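PDB 3W20: prolyl 4-hydroxylase alpha subunit Fe(2+) 2OG dioxygenase domain-containing protein from Burkholderia ambifaria, which probably oxidises N-substituted L-amino acids as a metal- and 2-oxoglutarate-dependent dioxygenase of the double-stranded beta-helix fold. Local coordinates for residues H3-Q8 with M40-D45; G179-I184 with Q236-Q241; R172-Q177 with I263-G268. All coordinates share one frame; numbering follows the deposited sequence.

Interaction 1 (H3-Q8 with M40-D45); sequences HTYPAQ and MDIVPD
An antiparallel beta pairing joins Ala7 to Met40 here, linking the N-terminal strand 4-10 to the end of strand 37-41 in the large sheet of the double-stranded beta-helix (DSBH) fold, well away from the zinc site. Ala7 and Met40 form a non-hydrogen-bonded pair, with alpha carbons 4.3 Å apart, and their side chains lie on the same face of the sheet, where Ala7 CB meets CG of the selenomethionine Met40. Next to this pair, Asp41 N donates to Pro6 O over 2.9 Å in a fairly straight bond (163° at the hydrogen). The same carbonyl oxygen also receives a CA-H contact from Met40, so Pro6 O is approached by two neighbouring residues of the partner strand. Pro6 lays its ring carbons across the Asp41 side chain, whose OD1 is engaged by Gln236 NE2. Beyond the pairing the chain leaves strand geometry at Ile42, and contact passes to the Tyr5 ring. Met40, bent at chi3 (64°), brings its terminal CE to 3.8 Å from Tyr5 CD2. Ile23 and Ala26 of helix 23-31 pack against this cluster, Ile23 on both Tyr5 and Ile42, Ala26 on Met40. The aromatic ring itself is covered on one face by a methyl in a CH-pi contact: Ile42 CD1 sits 3.5 Å from the Tyr5 ring centroid, only 11° off the ring normal.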
ATOM      1  N   HIS A   3      -3.961 -34.504  -9.032  1.00 22.53           N
ATOM      2  CA  HIS A   3      -5.108 -35.222  -8.454  1.00 21.27           C
ATOM      3  C   HIS A   3      -6.382 -34.885  -9.186  1.00 23.65           C
ATOM      4  O   HIS A   3      -6.564 -33.724  -9.631  1.00 20.66           O
ATOM      5  CB  HIS A   3      -5.275 -34.907  -6.975  1.00 22.09           C
ATOM      6  CG  HIS A   3      -4.194 -35.504  -6.105  1.00 23.71           C
ATOM      7  ND1 HIS A   3      -3.098 -34.831  -5.746  1.00 28.47           N
ATOM      8  CD2 HIS A   3      -4.068 -36.789  -5.552  1.00 27.86           C
ATOM      9  CE1 HIS A   3      -2.289 -35.626  -4.978  1.00 24.33           C
ATOM     10  NE2 HIS A   3      -2.912 -36.824  -4.860  1.00 26.39           N
ATOM     11  N   THR A   4      -7.256 -35.887  -9.318  1.00 21.25           N
ATOM     12  CA  THR A   4      -8.611 -35.627  -9.816  1.00 23.73           C
ATOM     13  C   THR A   4      -9.542 -35.754  -8.613  1.00 24.24           C
ATOM     14  O   THR A   4      -9.185 -36.363  -7.638  1.00 28.48           O
ATOM     15  CB  THR A   4      -8.996 -36.550 -10.994  1.00 27.22           C
ATOM     16  OG1 THR A   4      -9.053 -37.897 -10.497  1.00 33.02           O
ATOM     17  CG2 THR A   4      -7.985 -36.467 -12.086  1.00 24.73           C
ATOM     18  N   TYR A   5     -10.686 -35.068  -8.626  1.00 21.37           N
ATOM     19  CA  TYR A   5     -11.630 -35.041  -7.574  1.00 21.68           C
ATOM     20  C   TYR A   5     -13.020 -35.095  -8.184  1.00 22.04           C
ATOM     21  O   TYR A   5     -13.198 -34.599  -9.290  1.00 22.11           O
ATOM     22  CB  TYR A   5     -11.499 -33.714  -6.890  1.00 21.42           C
ATOM     23  CG  TYR A   5     -10.157 -33.347  -6.414  1.00 20.33           C
ATOM     24  CD1 TYR A   5      -9.749 -33.722  -5.140  1.00 20.63           C
ATOM     25  CD2 TYR A   5      -9.286 -32.541  -7.199  1.00 20.09           C
ATOM     26  CE1 TYR A   5      -8.517 -33.303  -4.647  1.00 21.82           C
ATOM     27  CE2 TYR A   5      -8.057 -32.145  -6.716  1.00 21.28           C
ATOM     28  CZ  TYR A   5      -7.687 -32.535  -5.443  1.00 20.48           C
ATOM     29  OH  TYR A   5      -6.466 -32.130  -4.912  1.00 22.52           O
ATOM     30  N   PRO A   6     -14.005 -35.711  -7.479  1.00 25.89           N
ATOM     31  CA  PRO A   6     -15.408 -35.657  -7.878  1.00 23.80           C
ATOM     32  C   PRO A   6     -15.810 -34.183  -8.130  1.00 23.81           C
ATOM     33  O   PRO A   6     -15.556 -33.331  -7.257  1.00 23.47           O
ATOM     34  CB  PRO A   6     -16.146 -36.187  -6.609  1.00 25.13           C
ATOM     35  CG  PRO A   6     -15.145 -37.074  -5.915  1.00 26.77           C
ATOM     36  CD  PRO A   6     -13.817 -36.376  -6.157  1.00 25.79           C
ATOM     37  N   ALA A   7     -16.482 -33.909  -9.253  1.00 21.49           N
ATOM     38  CA  ALA A   7     -16.893 -32.525  -9.608  1.00 21.52           C
ATOM     39  C   ALA A   7     -18.314 -32.519 -10.173  1.00 21.60           C
ATOM     40  O   ALA A   7     -18.730 -33.464 -10.911  1.00 21.37           O
ATOM     41  CB  ALA A   7     -15.897 -31.895 -10.584  1.00 19.88           C
ATOM     42  N   GLN A   8     -19.069 -31.522  -9.778  1.00 18.74           N
ATOM     43  CA  GLN A   8     -20.366 -31.264 -10.472  1.00 19.55           C
ATOM     44  C   GLN A   8     -20.224 -29.978 -11.263  1.00 20.27           C
ATOM     45  O   GLN A   8     -19.856 -28.905 -10.709  1.00 18.14           O
ATOM     46  CB  GLN A   8     -21.520 -31.109  -9.481  1.00 23.76           C
ATOM     47  CG  GLN A   8     -21.825 -32.363  -8.596  1.00 30.49           C
ATOM     48  CD  GLN A   8     -22.236 -33.599  -9.423  1.00 37.07           C
ATOM     49  OE1 GLN A   8     -23.093 -33.501 -10.299  1.00 40.04           O
ATOM     50  NE2 GLN A   8     -21.607 -34.778  -9.143  1.00 36.39           N
HETATM   51  N   MSE A  40     -16.438 -29.107  -6.245  1.00 16.46           N
HETATM   52  CA  MSE A  40     -15.517 -30.255  -6.241  1.00 16.03           C
HETATM   53  C   MSE A  40     -15.266 -30.757  -4.810  1.00 18.95           C
HETATM   54  O   MSE A  40     -15.154 -29.991  -3.886  1.00 18.62           O
HETATM   55  CB  MSE A  40     -14.122 -29.780  -6.789  1.00 17.76           C
HETATM   56  CG  MSE A  40     -14.290 -29.038  -8.119  1.00 18.54           C
HETATM   57 SE   MSE A  40     -12.479 -28.587  -8.808  1.00 21.74          SE
HETATM   58  CE  MSE A  40     -11.829 -30.405  -9.061  1.00 17.75           C
ATOM     59  N   ASP A  41     -15.193 -32.082  -4.640  1.00 18.80           N
ATOM     60  CA  ASP A  41     -14.963 -32.696  -3.341  1.00 21.60           C
ATOM     61  C   ASP A  41     -13.466 -32.815  -3.142  1.00 20.91           C
ATOM     62  O   ASP A  41     -12.818 -33.698  -3.657  1.00 23.64           O
ATOM     63  CB  ASP A  41     -15.599 -34.090  -3.307  1.00 23.59           C
ATOM     64  CG  ASP A  41     -17.093 -34.055  -3.341  1.00 27.83           C
ATOM     65  OD1 ASP A  41     -17.708 -32.980  -3.469  1.00 24.82           O
ATOM     66  OD2 ASP A  41     -17.697 -35.132  -3.230  1.00 25.32           O
ATOM     67  N   ILE A  42     -12.908 -31.880  -2.392  1.00 19.63           N
ATOM     68  CA  ILE A  42     -11.467 -31.752  -2.265  1.00 19.60           C
ATOM     69  C   ILE A  42     -10.974 -32.398  -0.985  1.00 21.69           C
ATOM     70  O   ILE A  42     -10.017 -33.188  -1.020  1.00 23.33           O
ATOM     71  CB  ILE A  42     -11.044 -30.260  -2.241  1.00 20.66           C
ATOM     72  CG1 ILE A  42     -11.466 -29.559  -3.561  1.00 19.89           C
ATOM     73  CG2 ILE A  42      -9.545 -30.152  -1.992  1.00 22.73           C
ATOM     74  CD1 ILE A  42     -10.986 -30.323  -4.796  1.00 20.17           C
ATOM     75  N   VAL A  43     -11.576 -32.035   0.132  1.00 18.89           N
ATOM     76  CA  VAL A  43     -10.965 -32.410   1.419  1.00 22.30           C
ATOM     77  C   VAL A  43     -11.822 -33.485   2.108  1.00 23.00           C
ATOM     78  O   VAL A  43     -13.045 -33.273   2.311  1.00 22.17           O
ATOM     79  CB  VAL A  43     -10.895 -31.231   2.386  1.00 21.00           C
ATOM     80  CG1 VAL A  43     -10.235 -31.677   3.715  1.00 23.91           C
ATOM     81  CG2 VAL A  43     -10.137 -30.059   1.776  1.00 22.64           C
ATOM     82  N   PRO A  44     -11.238 -34.658   2.411  1.00 26.03           N
ATOM     83  CA  PRO A  44     -12.108 -35.700   3.008  1.00 28.51           C
ATOM     84  C   PRO A  44     -12.439 -35.470   4.465  1.00 29.29           C
ATOM     85  O   PRO A  44     -11.785 -34.688   5.129  1.00 26.89           O
ATOM     86  CB  PRO A  44     -11.271 -36.971   2.914  1.00 30.81           C
ATOM     87  CG  PRO A  44      -9.873 -36.511   2.916  1.00 30.04           C
ATOM     88  CD  PRO A  44      -9.870 -35.157   2.179  1.00 28.04           C
ATOM     89  N   ASP A  45     -13.461 -36.167   4.945  1.00 33.63           N
ATOM     90  CA  ASP A  45     -13.884 -35.995   6.317  1.00 37.09           C
ATOM     91  C   ASP A  45     -12.725 -36.258   7.296  1.00 36.73           C
ATOM     92  O   ASP A  45     -11.895 -37.155   7.089  1.00 36.14           O
ATOM     93  CB  ASP A  45     -15.078 -36.883   6.629  1.00 40.85           C
ATOM     94  CG  ASP A  45     -15.802 -36.464   7.912  1.00 48.06           C
ATOM     95  OD1 ASP A  45     -15.544 -35.358   8.507  1.00 49.78           O
ATOM     96  OD2 ASP A  45     -16.628 -37.275   8.340  1.00 49.44           O
TER

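Interaction 2 (G179-I184 with Q236-Q241); sequences GGFLTI and QLTLFQ
Phe181 lays one face of its ring against Thr238, whose CB comes within 3.6 Å of Phe181 CZ in a CH-pi contact over the ring face, displaced toward its rim. The two residues are a hydrogen-bonded pair between the antiparallel strands 178-185 and 236-241 of the double-stranded beta-helix core, and their side chains run side by side on the sheet face that also carries Phe240. That second side chain crosses Phe181 at about a right angle and places Phe240 CE2 in the plane of the Phe181 ring, at its edge, 3.7 Å from Phe181 CE2. Both phenylalanines have CG between the backbone N and the carbonyl carbon (chi1 62° and 61°), and the Phe240 ring is thereby brought over the backbone of Gly179, which has no side chain to obstruct it. Phe240 also meets the zinc ligand His246 edge-to-face, while Phe181 touches Arg255, a 2-oxoglutarate-binding residue, so this aromatic face borders the active site. On the other face, Leu239 CD2 rests 3.8 Å from Gly180 CA, and Leu237 CD1 lies against the Phe181 carbonyl. Five backbone bonds hold the strands together, the straightest being Thr238 N to Phe181 O (2.8 Å, 174°). One water joins four groups across the pair: it donates to Phe181 O and Gln236 O, each at 2.7 Å, and accepts from Thr183 OG1 and Thr238 OG1.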
ATOM      1  N   GLY A 179     -14.387 -16.773  -8.614  1.00 14.34           N
ATOM      2  CA  GLY A 179     -14.254 -16.862  -7.150  1.00 15.23           C
ATOM      3  C   GLY A 179     -14.012 -18.347  -6.840  1.00 15.10           C
ATOM      4  O   GLY A 179     -14.508 -19.232  -7.580  1.00 15.45           O
ATOM      5  N   GLY A 180     -13.243 -18.640  -5.782  1.00 15.88           N
ATOM      6  CA  GLY A 180     -13.002 -20.038  -5.398  1.00 16.27           C
ATOM      7  C   GLY A 180     -13.099 -20.035  -3.878  1.00 17.52           C
ATOM      8  O   GLY A 180     -12.336 -19.258  -3.212  1.00 17.37           O
ATOM      9  N   PHE A 181     -14.007 -20.841  -3.277  1.00 15.76           N
ATOM     10  CA  PHE A 181     -13.952 -20.904  -1.800  1.00 16.56           C
ATOM     11  C   PHE A 181     -14.204 -22.329  -1.352  1.00 16.70           C
ATOM     12  O   PHE A 181     -15.024 -23.077  -1.973  1.00 16.60           O
ATOM     13  CB  PHE A 181     -14.975 -19.929  -1.156  1.00 17.12           C
ATOM     14  CG  PHE A 181     -16.448 -20.230  -1.498  1.00 19.03           C
ATOM     15  CD1 PHE A 181     -17.227 -21.049  -0.673  1.00 17.01           C
ATOM     16  CD2 PHE A 181     -17.053 -19.678  -2.661  1.00 19.16           C
ATOM     17  CE1 PHE A 181     -18.577 -21.318  -0.976  1.00 21.07           C
ATOM     18  CE2 PHE A 181     -18.382 -19.950  -2.966  1.00 18.21           C
ATOM     19  CZ  PHE A 181     -19.186 -20.770  -2.143  1.00 21.26           C
ATOM     20  N   LEU A 182     -13.409 -22.723  -0.366  1.00 16.01           N
ATOM     21  CA  LEU A 182     -13.473 -24.077   0.207  1.00 15.60           C
ATOM     22  C   LEU A 182     -14.316 -23.935   1.490  1.00 17.53           C
ATOM     23  O   LEU A 182     -14.046 -23.051   2.301  1.00 16.49           O
ATOM     24  CB  LEU A 182     -12.068 -24.521   0.581  1.00 17.92           C
ATOM     25  CG  LEU A 182     -12.043 -25.843   1.405  1.00 18.06           C
ATOM     26  CD1 LEU A 182     -12.599 -27.062   0.642  1.00 18.62           C
ATOM     27  CD2 LEU A 182     -10.563 -26.083   1.733  1.00 19.30           C
ATOM     28  N   THR A 183     -15.364 -24.759   1.616  1.00 17.35           N
ATOM     29  CA  THR A 183     -16.227 -24.673   2.825  1.00 18.65           C
ATOM     30  C   THR A 183     -15.577 -25.602   3.866  1.00 17.96           C
ATOM     31  O   THR A 183     -15.155 -26.731   3.559  1.00 19.64           O
ATOM     32  CB  THR A 183     -17.695 -25.044   2.487  1.00 19.46           C
ATOM     33  OG1 THR A 183     -18.200 -24.069   1.549  1.00 20.51           O
ATOM     34  CG2 THR A 183     -18.588 -24.873   3.763  1.00 20.12           C
ATOM     35  N   ILE A 184     -15.460 -25.048   5.056  1.00 21.30           N
ATOM     36  CA  ILE A 184     -14.820 -25.744   6.206  1.00 19.41           C
ATOM     37  C   ILE A 184     -15.872 -26.181   7.249  1.00 21.66           C
ATOM     38  O   ILE A 184     -15.848 -27.346   7.679  1.00 23.02           O
ATOM     39  CB  ILE A 184     -13.761 -24.830   6.857  1.00 20.60           C
ATOM     40  CG1 ILE A 184     -12.592 -24.570   5.867  1.00 19.46           C
ATOM     41  CG2 ILE A 184     -13.160 -25.495   8.104  1.00 25.23           C
ATOM     42  CD1 ILE A 184     -11.811 -25.784   5.411  1.00 21.57           C
ATOM     43  N   GLN A 236     -15.977 -29.259   0.315  1.00 19.40           N
ATOM     44  CA  GLN A 236     -16.227 -28.892  -1.124  1.00 17.38           C
ATOM     45  C   GLN A 236     -15.617 -27.526  -1.493  1.00 15.46           C
ATOM     46  O   GLN A 236     -15.715 -26.580  -0.736  1.00 17.66           O
ATOM     47  CB  GLN A 236     -17.714 -28.998  -1.536  1.00 19.67           C
ATOM     48  CG  GLN A 236     -18.305 -30.410  -1.397  1.00 20.29           C
ATOM     49  CD  GLN A 236     -19.755 -30.465  -1.905  1.00 17.63           C
ATOM     50  OE1 GLN A 236     -20.568 -29.599  -1.611  1.00 21.07           O
ATOM     51  NE2 GLN A 236     -20.041 -31.463  -2.722  1.00 24.25           N
ATOM     52  N   LEU A 237     -15.028 -27.469  -2.693  1.00 15.16           N
ATOM     53  CA  LEU A 237     -14.486 -26.218  -3.245  1.00 15.66           C
ATOM     54  C   LEU A 237     -15.499 -25.792  -4.306  1.00 14.65           C
ATOM     55  O   LEU A 237     -15.817 -26.574  -5.194  1.00 15.91           O
ATOM     56  CB  LEU A 237     -13.188 -26.534  -3.960  1.00 15.27           C
ATOM     57  CG  LEU A 237     -12.538 -25.350  -4.719  1.00 16.36           C
ATOM     58  CD1 LEU A 237     -12.152 -24.169  -3.794  1.00 21.16           C
ATOM     59  CD2 LEU A 237     -11.297 -25.926  -5.430  1.00 18.53           C
ATOM     60  N   THR A 238     -15.955 -24.548  -4.208  1.00 14.67           N
ATOM     61  CA  THR A 238     -16.869 -24.020  -5.187  1.00 14.09           C
ATOM     62  C   THR A 238     -16.096 -22.994  -6.061  1.00 14.17           C
ATOM     63  O   THR A 238     -15.518 -22.068  -5.485  1.00 15.14           O
ATOM     64  CB  THR A 238     -17.993 -23.319  -4.462  1.00 14.78           C
ATOM     65  OG1 THR A 238     -18.692 -24.327  -3.711  1.00 15.94           O
ATOM     66  CG2 THR A 238     -19.038 -22.780  -5.456  1.00 13.92           C
ATOM     67  N   LEU A 239     -16.128 -23.180  -7.377  1.00 15.34           N
ATOM     68  CA  LEU A 239     -15.424 -22.319  -8.327  1.00 13.98           C
ATOM     69  C   LEU A 239     -16.520 -21.745  -9.238  1.00 13.83           C
ATOM     70  O   LEU A 239     -17.431 -22.508  -9.673  1.00 15.79           O
ATOM     71  CB  LEU A 239     -14.465 -23.132  -9.116  1.00 16.25           C
ATOM     72  CG  LEU A 239     -13.372 -23.859  -8.300  1.00 17.72           C
ATOM     73  CD1 LEU A 239     -12.715 -24.845  -9.234  1.00 18.01           C
ATOM     74  CD2 LEU A 239     -12.409 -22.737  -7.936  1.00 18.45           C
ATOM     75  N   PHE A 240     -16.590 -20.418  -9.376  1.00 12.85           N
ATOM     76  CA  PHE A 240     -17.641 -19.880 -10.155  1.00 12.54           C
ATOM     77  C   PHE A 240     -17.256 -18.585 -10.836  1.00 12.71           C
ATOM     78  O   PHE A 240     -16.271 -17.931 -10.445  1.00 13.11           O
ATOM     79  CB  PHE A 240     -18.909 -19.553  -9.290  1.00 12.24           C
ATOM     80  CG  PHE A 240     -18.664 -18.536  -8.208  1.00 14.78           C
ATOM     81  CD1 PHE A 240     -19.196 -17.236  -8.295  1.00 14.47           C
ATOM     82  CD2 PHE A 240     -17.949 -18.899  -7.053  1.00 15.87           C
ATOM     83  CE1 PHE A 240     -18.941 -16.297  -7.261  1.00 15.85           C
ATOM     84  CE2 PHE A 240     -17.692 -17.968  -6.033  1.00 15.15           C
ATOM     85  CZ  PHE A 240     -18.207 -16.685  -6.114  1.00 15.87           C
ATOM     86  N   GLN A 241     -18.069 -18.218 -11.836  1.00 12.87           N
ATOM     87  CA  GLN A 241     -17.778 -16.936 -12.534  1.00 12.70           C
ATOM     88  C   GLN A 241     -18.284 -15.793 -11.672  1.00 13.71           C
ATOM     89  O   GLN A 241     -19.534 -15.561 -11.501  1.00 13.81           O
ATOM     90  CB  GLN A 241     -18.359 -16.910 -13.965  1.00 13.56           C
ATOM     91  CG  GLN A 241     -17.720 -17.950 -14.826  1.00 12.81           C
ATOM     92  CD  GLN A 241     -17.982 -17.664 -16.323  1.00 14.59           C
ATOM     93  OE1 GLN A 241     -17.876 -16.506 -16.749  1.00 15.12           O
ATOM     94  NE2 GLN A 241     -18.316 -18.663 -17.093  1.00 13.73           N
TER
HETATM   95  O   HOH W   1     -17.238 -24.395  -1.133  1.00 17.91           O

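Interaction 3 (R172-Q177 with I263-G268); sequences RSFPRQ and IHTEDG
Ile263 fits against the ring of Phe174 where the loop preceding strand 178-185 packs against the end of strand 255-265 in the double-stranded beta-helix fold. The two side chains meet at about a right angle, Ile263 CD1 lying over one ring face, displaced toward its rim, at 3.9 Å from the centroid. Its other branch, CG2, reaches 3.8 Å from Phe174 CB and is also met by Gln177 CG, so this methyl is shared between the two loop residues. Ile263 CG1 stands between the backbone N and the carbonyl carbon (chi1 50°), which carries CD1 out over the ring while CG2 turns to Phe174 CB. At the ring edge, near its plane, CE1 approaches His264 O.

Farther out, the extended side chain of the exposed Arg172 forms a salt bridge with Glu266. NH1 lies 3.0 Å from Glu266 OE1, met on its syn side but 33° out of the carboxylate plane, and NH2 adds a weak bond to the same oxygen. One face of the Arg172 guanidinium is backed, toward its rim, by Phe174 CZ, 3.6 Å above the plane.

A type I beta turn from Phe174 to Gln177 shapes the loop; Gln177 OE1 then accepts from Val159 N, and its side chain lies about 4 Å from that of the zinc ligand Asp157. Glu266 belongs to a second type I beta turn, Thr265 to Gly268; within it the Thr265 side chain makes an ST turn, Asp267 N donating to Thr265 OG1, and that hydroxyl in turn donates to Gly268 O at 2.8 Å.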
ATOM      1  N   ARG A 172      -9.388  -2.507 -15.980  1.00 17.45           N
ATOM      2  CA  ARG A 172      -9.658  -3.609 -16.883  1.00 16.37           C
ATOM      3  C   ARG A 172     -10.478  -4.705 -16.210  1.00 16.67           C
ATOM      4  O   ARG A 172     -10.154  -5.147 -15.089  1.00 16.27           O
ATOM      5  CB  ARG A 172      -8.367  -4.158 -17.417  1.00 16.74           C
ATOM      6  CG  ARG A 172      -8.572  -5.391 -18.319  1.00 18.76           C
ATOM      7  CD  ARG A 172      -7.175  -5.881 -18.784  1.00 20.93           C
ATOM      8  NE  ARG A 172      -7.366  -7.001 -19.695  1.00 22.97           N
ATOM      9  CZ  ARG A 172      -6.415  -7.789 -20.160  1.00 24.12           C
ATOM     10  NH1 ARG A 172      -5.144  -7.659 -19.739  1.00 26.10           N
ATOM     11  NH2 ARG A 172      -6.752  -8.800 -20.951  1.00 22.54           N
ATOM     12  N   SER A 173     -11.552  -5.089 -16.902  1.00 14.36           N
ATOM     13  CA  SER A 173     -12.445  -6.169 -16.434  1.00 14.95           C
ATOM     14  C   SER A 173     -12.045  -7.459 -17.085  1.00 14.58           C
ATOM     15  O   SER A 173     -11.633  -7.449 -18.263  1.00 17.81           O
ATOM     16  CB  SER A 173     -13.902  -5.879 -16.744  1.00 13.55           C
ATOM     17  OG  SER A 173     -14.837  -6.953 -16.358  1.00 14.49           O
ATOM     18  N   PHE A 174     -12.158  -8.579 -16.331  1.00 13.75           N
ATOM     19  CA  PHE A 174     -11.840  -9.909 -16.834  1.00 14.84           C
ATOM     20  C   PHE A 174     -13.126 -10.688 -16.838  1.00 14.52           C
ATOM     21  O   PHE A 174     -13.692 -10.972 -15.752  1.00 12.82           O
ATOM     22  CB  PHE A 174     -10.827 -10.575 -15.886  1.00 13.54           C
ATOM     23  CG  PHE A 174      -9.429  -9.941 -15.983  1.00 16.95           C
ATOM     24  CD1 PHE A 174      -8.438 -10.550 -16.752  1.00 16.62           C
ATOM     25  CD2 PHE A 174      -9.173  -8.686 -15.437  1.00 17.20           C
ATOM     26  CE1 PHE A 174      -7.152  -9.978 -16.855  1.00 17.04           C
ATOM     27  CE2 PHE A 174      -7.929  -8.060 -15.633  1.00 18.69           C
ATOM     28  CZ  PHE A 174      -6.912  -8.727 -16.342  1.00 15.82           C
ATOM     29  N   PRO A 175     -13.700 -10.978 -18.034  1.00 14.72           N
ATOM     30  CA  PRO A 175     -15.068 -11.546 -17.971  1.00 14.13           C
ATOM     31  C   PRO A 175     -15.155 -12.924 -17.347  1.00 14.24           C
ATOM     32  O   PRO A 175     -16.208 -13.332 -16.855  1.00 14.74           O
ATOM     33  CB  PRO A 175     -15.486 -11.632 -19.481  1.00 16.47           C
ATOM     34  CG  PRO A 175     -14.193 -11.474 -20.233  1.00 16.26           C
ATOM     35  CD  PRO A 175     -13.214 -10.729 -19.420  1.00 14.60           C
ATOM     36  N   ARG A 176     -14.034 -13.658 -17.279  1.00 13.24           N
ATOM     37  CA  ARG A 176     -14.042 -14.932 -16.638  1.00 14.09           C
ATOM     38  C   ARG A 176     -13.427 -14.909 -15.234  1.00 13.57           C
ATOM     39  O   ARG A 176     -12.875 -15.922 -14.780  1.00 14.76           O
ATOM     40  CB  ARG A 176     -13.392 -16.042 -17.501  1.00 14.45           C
ATOM     41  CG  ARG A 176     -13.961 -16.111 -18.934  1.00 15.73           C
ATOM     42  CD  ARG A 176     -15.504 -16.272 -18.953  1.00 16.20           C
ATOM     43  NE  ARG A 176     -16.000 -15.622 -20.186  1.00 20.51           N
ATOM     44  CZ  ARG A 176     -17.224 -15.120 -20.320  1.00 18.06           C
ATOM     45  NH1 ARG A 176     -17.550 -14.546 -21.453  1.00 20.06           N
ATOM     46  NH2 ARG A 176     -18.165 -15.232 -19.383  1.00 17.98           N
ATOM     47  N   GLN A 177     -13.422 -13.741 -14.561  1.00 12.04           N
ATOM     48  CA  GLN A 177     -12.842 -13.705 -13.187  1.00 12.31           C
ATOM     49  C   GLN A 177     -13.552 -14.814 -12.377  1.00 12.25           C
ATOM     50  O   GLN A 177     -14.794 -14.912 -12.434  1.00 12.66           O
ATOM     51  CB  GLN A 177     -13.137 -12.357 -12.557  1.00 11.10           C
ATOM     52  CG  GLN A 177     -12.674 -12.267 -11.054  1.00 12.09           C
ATOM     53  CD  GLN A 177     -12.790 -10.851 -10.500  1.00 11.70           C
ATOM     54  OE1 GLN A 177     -12.448  -9.887 -11.173  1.00 12.65           O
ATOM     55  NE2 GLN A 177     -13.112 -10.762  -9.197  1.00 11.98           N
ATOM     56  N   ILE A 263      -7.816 -14.260 -11.764  1.00 14.45           N
ATOM     57  CA  ILE A 263      -7.947 -13.779 -13.118  1.00 13.85           C
ATOM     58  C   ILE A 263      -6.828 -14.329 -14.004  1.00 14.85           C
ATOM     59  O   ILE A 263      -5.735 -14.590 -13.545  1.00 14.22           O
ATOM     60  CB  ILE A 263      -7.932 -12.218 -13.217  1.00 16.04           C
ATOM     61  CG1 ILE A 263      -6.737 -11.615 -12.434  1.00 16.38           C
ATOM     62  CG2 ILE A 263      -9.247 -11.736 -12.637  1.00 15.58           C
ATOM     63  CD1 ILE A 263      -6.665 -10.082 -12.622  1.00 17.08           C
ATOM     64  N   HIS A 264      -7.141 -14.535 -15.267  1.00 16.09           N
ATOM     65  CA  HIS A 264      -6.132 -15.105 -16.159  1.00 17.88           C
ATOM     66  C   HIS A 264      -5.497 -13.976 -16.934  1.00 18.11           C
ATOM     67  O   HIS A 264      -6.071 -13.465 -17.886  1.00 17.68           O
ATOM     68  CB  HIS A 264      -6.801 -16.099 -17.090  1.00 18.80           C
ATOM     69  CG  HIS A 264      -5.810 -16.986 -17.828  1.00 22.07           C
ATOM     70  ND1 HIS A 264      -6.216 -18.030 -18.603  1.00 25.03           N
ATOM     71  CD2 HIS A 264      -4.416 -16.993 -17.842  1.00 23.16           C
ATOM     72  CE1 HIS A 264      -5.097 -18.670 -19.111  1.00 24.77           C
ATOM     73  NE2 HIS A 264      -4.013 -18.044 -18.640  1.00 22.02           N
ATOM     74  N   THR A 265      -4.304 -13.581 -16.527  1.00 19.83           N
ATOM     75  CA  THR A 265      -3.632 -12.469 -17.213  1.00 21.25           C
ATOM     76  C   THR A 265      -2.664 -12.951 -18.273  1.00 22.75           C
ATOM     77  O   THR A 265      -2.397 -14.162 -18.367  1.00 21.00           O
ATOM     78  CB  THR A 265      -2.874 -11.564 -16.235  1.00 22.79           C
ATOM     79  OG1 THR A 265      -1.668 -12.195 -15.831  1.00 24.23           O
ATOM     80  CG2 THR A 265      -3.762 -11.313 -14.996  1.00 24.49           C
ATOM     81  N   GLU A 266      -2.233 -11.991 -19.138  1.00 22.96           N
ATOM     82  CA  GLU A 266      -1.202 -12.237 -20.137  1.00 27.38           C
ATOM     83  C   GLU A 266      -0.008 -12.983 -19.535  1.00 28.32           C
ATOM     84  O   GLU A 266       0.594 -13.800 -20.223  1.00 29.76           O
ATOM     85  CB  GLU A 266      -0.768 -10.901 -20.820  1.00 30.19           C
ATOM     86  CG  GLU A 266      -1.510 -10.423 -22.111  1.00 35.57           C
ATOM     87  CD  GLU A 266      -3.048 -10.279 -22.145  1.00 46.33           C
ATOM     88  OE1 GLU A 266      -3.642  -9.184 -21.820  1.00 42.10           O
ATOM     89  OE2 GLU A 266      -3.679 -11.240 -22.663  1.00 44.21           O
ATOM     90  N   ASP A 267       0.291 -12.788 -18.245  1.00 29.16           N
ATOM     91  CA  ASP A 267       1.469 -13.410 -17.615  1.00 29.42           C
ATOM     92  C   ASP A 267       1.192 -14.708 -16.832  1.00 26.35           C
ATOM     93  O   ASP A 267       2.060 -15.316 -16.204  1.00 25.26           O
ATOM     94  CB  ASP A 267       2.121 -12.367 -16.715  1.00 31.44           C
ATOM     95  CG  ASP A 267       2.685 -11.232 -17.511  1.00 36.01           C
ATOM     96  OD1 ASP A 267       3.333 -11.545 -18.527  1.00 39.04           O
ATOM     97  OD2 ASP A 267       2.455 -10.078 -17.149  1.00 39.73           O
ATOM     98  N   GLY A 268      -0.069 -15.091 -16.817  1.00 25.05           N
ATOM     99  CA  GLY A 268      -0.476 -16.341 -16.199  1.00 22.72           C
ATOM    100  C   GLY A 268      -1.624 -16.030 -15.222  1.00 22.19           C
ATOM    101  O   GLY A 268      -2.058 -14.870 -15.052  1.00 24.27           O
TER

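How the interactions relate
From the N terminus, interaction 1 closes first: residues 3-8 meet 40-45 after a loop holding strand 17-22 and helix 23-31, and it is complete before the others begin. Interaction 3 opens next at 172-177 and closes last at 263-268, and interaction 2 (179-184 with 236-241) is nested within its loop. Interactions 1 and 2 lie side by side in one sheet, since strand 37-41 also pairs with 236-241, Met40 O lying 2.8 Å from Leu237 N. Interactions 2 and 3 touch where Gln241 OE1 probably bonds Arg176 NH2, and their strands 178-185 and 255-265 are neighbours in the same sheet. Interactions 1 and 3 do not touch, their nearest atoms being about 14 Å apart.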